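Local coordinates for protein coenzyme A transferase (Yersinia pestis, PDB 3S8D) that probably transfers coenzyme A between carboxylic acids such as acetate, and binds coenzyme A, at residues C347-M352 / P401-R406; L339-T344 / L431-L436. All coordinates share one frame; numbering follows the deposited sequence.

Contact 1: residues C347-M352 / P401-R406; sequences CNSEHM and PVTTPR
Cys347 and Thr404 form a single antiparallel bridge, a hydrogen-bonded pair in which Cys347 N gives a bond to Thr404 O at 3.0 Å, and Thr403 is a second residue facing Cys347, so that Cys347 O takes the amides of both threonines. Of these two, Thr403 N is the shorter donor, 2.9 Å from Cys347 O and close to the line of the C=O bond, whereas Thr404 N lies 3.2 Å from the same oxygen, Cys347 O, and well tilted from the carbonyl plane.

A third donor reaches Cys347 O from the side chain. Thr403 OG1 sits between its own backbone N and carbonyl carbon (chi1 52°), a rotation that carries the hydroxyl 2.9 Å from Cys347 O and places it above the carbonyl plane, 48° out of it. With its hydrogen given to that oxygen, OG1 can accept in turn, and Ser349 N comes to Thr403 OG1 at 3.1 Å through a bent N-H. Ser349 OG adds a weak bond to the same hydroxyl. One threonine thus links the carbonyl of Cys347 to the amide two residues on, where strand 347-348 passes into a loop.

The methyl CG2 of Thr403 lies against the extended chain of Glu350, which passes alongside in the opposite direction and touches it with its carboxylate end and with CG, 3.5 Å from Thr403 CG2. Asn348 crosses Thr403 at about a right angle, and its amide makes two weak bonds to the backbone of Glu350. The side chain of Thr404 packs on Leu364 and Val367 of helix 364-372.

The pattern is a classic beta bulge, reinforced by a threonine hydroxyl, and it fastens the loop 401-406 beside Glu350, a residue seen to bind coenzyme A.

Contact 2: residues L339-T344 / L431-L436; sequences LQIDLT and LRIIEL
Ile433, on the last part of helix 426-434, points at the segment 339-344 and meets it with both of its branches, in a contact built from apolar packing. Its CG1 stands anti to the carbonyl carbon and the chain runs on extended (chi2 179°), which brings the terminal CD1 of Ile433 against the backbone, 3.2 Å from Asp342 O and 3.6 Å from Leu343 C. The other branch, CG2, takes the side chain of Leu343: Leu343 CD2 lies 3.6 Å away from Ile433 CG2. Leu343 CD2 is also 3.5 Å from Ile434 CG1, so Leu343 crosses both isoleucines at a slant and touches each with one carbon. Ile341 contributes a looser touch through its CG2 to Ile433 CG2.

Among the polar groups, Thr344 N binds Asp342 OD1 at 2.7 Å, reaching it from above the carboxylate plane, which makes an Asx turn. The other carboxylate oxygen, Asp342 OD2, accepts from Ile398 N, and Thr344 O is bonded to Arg429 NE.

Further neighbours close in from the fold: Ile412 of strand 411-414 packs on Ile341 and Ile433, and on helix 439-452 Ala449 meets Leu343 and Leu445 meets Ile434. All six touching residues are buried. Between the two segments the attachment is therefore apolar, with a polar tie to the same helix added by Thr344 O and Arg429, while Asp342 OD1 holds the turn at Thr344.

In the fold
Contact 1 and contact 2 share one small hairpin, since strands 340-341 and 347-348 follow each other in the chain and pair antiparallel; Asn348 N lies 2.7 Å from Gln340 O, a probable hydrogen bond. Their centres are about 13 Å apart, and the loop closed by contact 2 encloses contact 1. Contact 2 packs the connection between the strands against helix 426-434, while contact 1 ties the second strand to the loop 401-406. Glu350, in contact 1, and Leu339, which starts segment 339-344 without touching the helix, belong to two coenzyme A binding sites, and Glu350 O packs 3.4 Å from Leu339 CD2. The side chain of Asp342 is about 12 Å from that of Glu350.

Contact 1: residues C347-M352 / P401-R406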
loop_
_atom_site.group_PDB
_atom_site.type_symbol
_atom_site.label_atom_id
_atom_site.label_comp_id
_atom_site.label_asym_id
_atom_site.label_seq_id
_atom_site.Cartn_x
_atom_site.Cartn_y
_atom_site.Cartn_z
ATOM N N CYS A 347 -1.989 8.981 10.019
ATOM C CA CYS A 347 -3.228 8.896 10.783
ATOM C C CYS A 347 -3.321 7.590 11.566
ATOM O O CYS A 347 -2.786 6.564 11.149
ATOM C CB CYS A 347 -4.440 9.035 9.859
ATOM S SG CYS A 347 -4.426 10.505 8.805
ATOM N N ASN A 348 -4.008 7.638 12.703
ATOM C CA ASN A 348 -4.187 6.465 13.548
ATOM C C ASN A 348 -5.647 6.281 13.946
ATOM O O ASN A 348 -6.247 7.163 14.559
ATOM C CB ASN A 348 -3.310 6.564 14.797
ATOM C CG ASN A 348 -3.450 5.358 15.703
ATOM O OD1 ASN A 348 -3.278 4.219 15.271
ATOM N ND2 ASN A 348 -3.764 5.603 16.970
ATOM N N SER A 349 -6.215 5.135 13.592
ATOM C CA SER A 349 -7.609 4.844 13.904
ATOM C C SER A 349 -7.748 3.730 14.938
ATOM O O SER A 349 -8.820 3.145 15.090
ATOM C CB SER A 349 -8.373 4.474 12.631
ATOM O OG SER A 349 -7.703 3.450 11.916
ATOM N N GLU A 350 -6.661 3.443 15.646
ATOM C CA GLU A 350 -6.669 2.400 16.666
ATOM C C GLU A 350 -6.885 2.988 18.056
ATOM O O GLU A 350 -6.260 3.982 18.422
ATOM C CB GLU A 350 -5.363 1.606 16.633
ATOM C CG GLU A 350 -4.990 1.070 15.262
ATOM C CD GLU A 350 -3.587 0.497 15.225
ATOM O OE1 GLU A 350 -3.338 -0.419 14.412
ATOM O OE2 GLU A 350 -2.732 0.961 16.008
ATOM N N HIS A 351 -7.772 2.366 18.826
ATOM C CA HIS A 351 -8.066 2.826 20.178
ATOM C C HIS A 351 -6.830 2.729 21.066
ATOM O O HIS A 351 -6.482 3.677 21.769
ATOM C CB HIS A 351 -9.214 2.017 20.782
ATOM C CG HIS A 351 -10.552 2.676 20.654
ATOM N ND1 HIS A 351 -11.640 2.306 21.415
ATOM C CD2 HIS A 351 -10.977 3.682 19.854
ATOM C CE1 HIS A 351 -12.678 3.056 21.088
ATOM N NE2 HIS A 351 -12.302 3.899 20.144
HETATM N N MSE A 352 -6.170 1.576 21.026
HETATM C CA MSE A 352 -4.969 1.350 21.821
HETATM C C MSE A 352 -4.046 0.339 21.150
HETATM O O MSE A 352 -3.890 -0.785 21.625
HETATM C CB MSE A 352 -5.338 0.874 23.227
HETATM C CG MSE A 352 -4.215 0.157 23.958
HETATM SE SE MSE A 352 -4.800 -0.781 25.385
HETATM C CE MSE A 352 -5.521 0.526 26.375
ATOM N N PRO A 401 3.019 2.616 15.315
ATOM C CA PRO A 401 2.733 2.256 13.916
ATOM C C PRO A 401 1.399 2.817 13.412
ATOM O O PRO A 401 0.341 2.528 13.973
ATOM C CB PRO A 401 2.689 0.737 13.966
ATOM C CG PRO A 401 2.131 0.445 15.340
ATOM C CD PRO A 401 2.568 1.569 16.263
ATOM N N VAL A 402 1.459 3.591 12.335
ATOM C CA VAL A 402 0.274 4.289 11.854
ATOM C C VAL A 402 -0.641 3.390 11.002
ATOM O O VAL A 402 -0.208 2.358 10.483
ATOM C CB VAL A 402 0.655 5.587 11.105
ATOM C CG1 VAL A 402 1.806 6.269 11.833
ATOM C CG2 VAL A 402 1.058 5.284 9.660
ATOM N N THR A 403 -1.905 3.776 10.879
ATOM C CA THR A 403 -2.853 2.984 10.108
ATOM C C THR A 403 -2.905 3.472 8.659
ATOM O O THR A 403 -2.941 2.660 7.728
ATOM C CB THR A 403 -4.240 2.984 10.762
ATOM O OG1 THR A 403 -4.648 4.335 11.008
ATOM C CG2 THR A 403 -4.195 2.222 12.100
ATOM N N THR A 404 -2.885 4.791 8.464
ATOM C CA THR A 404 -2.620 5.336 7.128
ATOM C C THR A 404 -1.342 6.173 7.079
ATOM O O THR A 404 -1.256 7.237 7.700
ATOM C CB THR A 404 -3.810 6.121 6.538
ATOM O OG1 THR A 404 -4.946 5.244 6.408
ATOM C CG2 THR A 404 -3.458 6.708 5.184
ATOM N N PRO A 405 -0.333 5.675 6.343
ATOM C CA PRO A 405 0.987 6.314 6.257
ATOM C C PRO A 405 0.889 7.719 5.652
ATOM O O PRO A 405 -0.132 8.049 5.015
ATOM C CB PRO A 405 1.776 5.392 5.306
ATOM C CG PRO A 405 0.997 4.126 5.236
ATOM C CD PRO A 405 -0.436 4.494 5.470
ATOM N N ARG A 406 1.931 8.529 5.839
ATOM C CA ARG A 406 1.881 9.909 5.384
ATOM C C ARG A 406 1.909 10.029 3.860
ATOM O O ARG A 406 1.354 10.977 3.309
ATOM C CB ARG A 406 2.983 10.757 6.019
ATOM C CG ARG A 406 4.403 10.376 5.607
ATOM C CD ARG A 406 5.431 11.342 6.198
ATOM N NE ARG A 406 6.768 10.762 6.171
ATOM C CZ ARG A 406 7.854 11.324 6.704
ATOM N NH1 ARG A 406 7.780 12.504 7.314
ATOM N NH2 ARG A 406 9.028 10.702 6.621
#

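Contact 2: residues L339-T344 / L431-L436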
loop_
_atom_site.group_PDB
_atom_site.type_symbol
_atom_site.label_atom_id
_atom_site.label_comp_id
_atom_site.label_asym_id
_atom_site.label_seq_id
_atom_site.Cartn_x
_atom_site.Cartn_y
_atom_site.Cartn_z
ATOM N N LEU A 339 -8.708 8.298 14.842
ATOM C CA LEU A 339 -8.577 8.895 16.172
ATOM C C LEU A 339 -7.571 10.061 16.173
ATOM O O LEU A 339 -7.917 11.196 16.515
ATOM C CB LEU A 339 -8.152 7.841 17.204
ATOM C CG LEU A 339 -9.200 6.923 17.839
ATOM C CD1 LEU A 339 -9.694 5.863 16.865
ATOM C CD2 LEU A 339 -8.613 6.272 19.102
ATOM N N GLN A 340 -6.326 9.775 15.785
ATOM C CA GLN A 340 -5.286 10.797 15.750
ATOM C C GLN A 340 -4.737 11.053 14.349
ATOM O O GLN A 340 -4.614 10.132 13.535
ATOM C CB GLN A 340 -4.122 10.390 16.637
ATOM C CG GLN A 340 -4.520 9.679 17.903
ATOM C CD GLN A 340 -3.311 9.301 18.723
ATOM O OE1 GLN A 340 -2.477 8.495 18.289
ATOM N NE2 GLN A 340 -3.189 9.897 19.907
ATOM N N ILE A 341 -4.389 12.314 14.100
ATOM C CA ILE A 341 -3.557 12.701 12.965
ATOM C C ILE A 341 -2.290 13.357 13.513
ATOM O O ILE A 341 -2.368 14.169 14.444
ATOM C CB ILE A 341 -4.286 13.702 12.058
ATOM C CG1 ILE A 341 -5.500 13.028 11.416
ATOM C CG2 ILE A 341 -3.333 14.274 11.002
ATOM C CD1 ILE A 341 -6.435 13.995 10.738
ATOM N N ASP A 342 -1.122 13.000 12.979
ATOM C CA ASP A 342 0.090 13.697 13.410
ATOM C C ASP A 342 0.522 14.751 12.397
ATOM O O ASP A 342 -0.138 14.969 11.395
ATOM C CB ASP A 342 1.236 12.739 13.765
ATOM C CG ASP A 342 1.890 12.102 12.540
ATOM O OD1 ASP A 342 1.711 12.610 11.411
ATOM O OD2 ASP A 342 2.607 11.091 12.718
ATOM N N LEU A 343 1.626 15.422 12.672
ATOM C CA LEU A 343 2.023 16.552 11.845
ATOM C C LEU A 343 2.690 16.158 10.531
ATOM O O LEU A 343 3.150 17.047 9.785
ATOM C CB LEU A 343 2.918 17.491 12.652
ATOM C CG LEU A 343 2.265 18.111 13.896
ATOM C CD1 LEU A 343 3.297 18.789 14.789
ATOM C CD2 LEU A 343 1.195 19.100 13.486
ATOM N N THR A 344 2.724 14.849 10.243
ATOM C CA THR A 344 3.410 14.361 9.027
ATOM C C THR A 344 2.631 14.075 7.715
ATOM O O THR A 344 3.260 13.862 6.678
ATOM C CB THR A 344 4.343 13.146 9.304
ATOM O OG1 THR A 344 3.624 12.146 10.036
ATOM C CG2 THR A 344 5.577 13.578 10.096
ATOM N N LEU A 431 2.566 22.823 8.973
ATOM C CA LEU A 431 1.865 24.097 9.110
ATOM C C LEU A 431 0.343 23.981 8.883
ATOM O O LEU A 431 -0.445 24.449 9.726
ATOM C CB LEU A 431 2.470 25.179 8.203
ATOM C CG LEU A 431 3.911 25.656 8.433
ATOM C CD1 LEU A 431 4.269 26.801 7.474
ATOM C CD2 LEU A 431 4.175 26.077 9.876
ATOM N N ARG A 432 -0.073 23.361 7.768
ATOM C CA ARG A 432 -1.503 23.256 7.437
ATOM C C ARG A 432 -2.243 22.367 8.428
ATOM O O ARG A 432 -3.421 22.604 8.708
ATOM C CB ARG A 432 -1.706 22.703 6.036
ATOM C CG ARG A 432 -0.882 23.390 4.960
ATOM C CD ARG A 432 -1.413 24.766 4.605
ATOM N NE ARG A 432 -0.321 25.620 4.143
ATOM C CZ ARG A 432 0.381 26.424 4.941
ATOM N NH1 ARG A 432 0.089 26.491 6.240
ATOM N NH2 ARG A 432 1.368 27.169 4.445
ATOM N N ILE A 433 -1.552 21.345 8.950
ATOM C CA ILE A 433 -2.115 20.442 9.956
ATOM C C ILE A 433 -2.300 21.130 11.319
ATOM O O ILE A 433 -3.216 20.809 12.078
ATOM C CB ILE A 433 -1.242 19.192 10.134
ATOM C CG1 ILE A 433 -1.298 18.319 8.874
ATOM C CG2 ILE A 433 -1.678 18.391 11.354
ATOM C CD1 ILE A 433 -0.443 17.065 8.957
ATOM N N ILE A 434 -1.429 22.074 11.636
ATOM C CA ILE A 434 -1.600 22.826 12.872
ATOM C C ILE A 434 -2.843 23.728 12.771
ATOM O O ILE A 434 -3.699 23.726 13.664
ATOM C CB ILE A 434 -0.301 23.587 13.252
ATOM C CG1 ILE A 434 0.740 22.587 13.790
ATOM C CG2 ILE A 434 -0.568 24.695 14.292
ATOM C CD1 ILE A 434 2.195 23.074 13.701
ATOM N N GLU A 435 -2.952 24.463 11.664
ATOM C CA GLU A 435 -4.145 25.259 11.377
ATOM C C GLU A 435 -5.465 24.480 11.532
ATOM O O GLU A 435 -6.525 25.085 11.724
ATOM C CB GLU A 435 -4.058 25.852 9.964
ATOM C CG GLU A 435 -2.864 26.772 9.733
ATOM C CD GLU A 435 -2.487 26.884 8.249
ATOM O OE1 GLU A 435 -3.382 27.112 7.401
ATOM O OE2 GLU A 435 -1.283 26.735 7.929
ATOM N N LEU A 436 -5.410 23.152 11.432
ATOM C CA LEU A 436 -6.615 22.333 11.574
ATOM C C LEU A 436 -6.777 21.835 13.008
ATOM O O LEU A 436 -7.789 21.209 13.362
ATOM C CB LEU A 436 -6.604 21.150 10.603
ATOM C CG LEU A 436 -6.742 21.447 9.109
ATOM C CD1 LEU A 436 -6.978 20.149 8.329
ATOM C CD2 LEU A 436 -7.861 22.449 8.828
#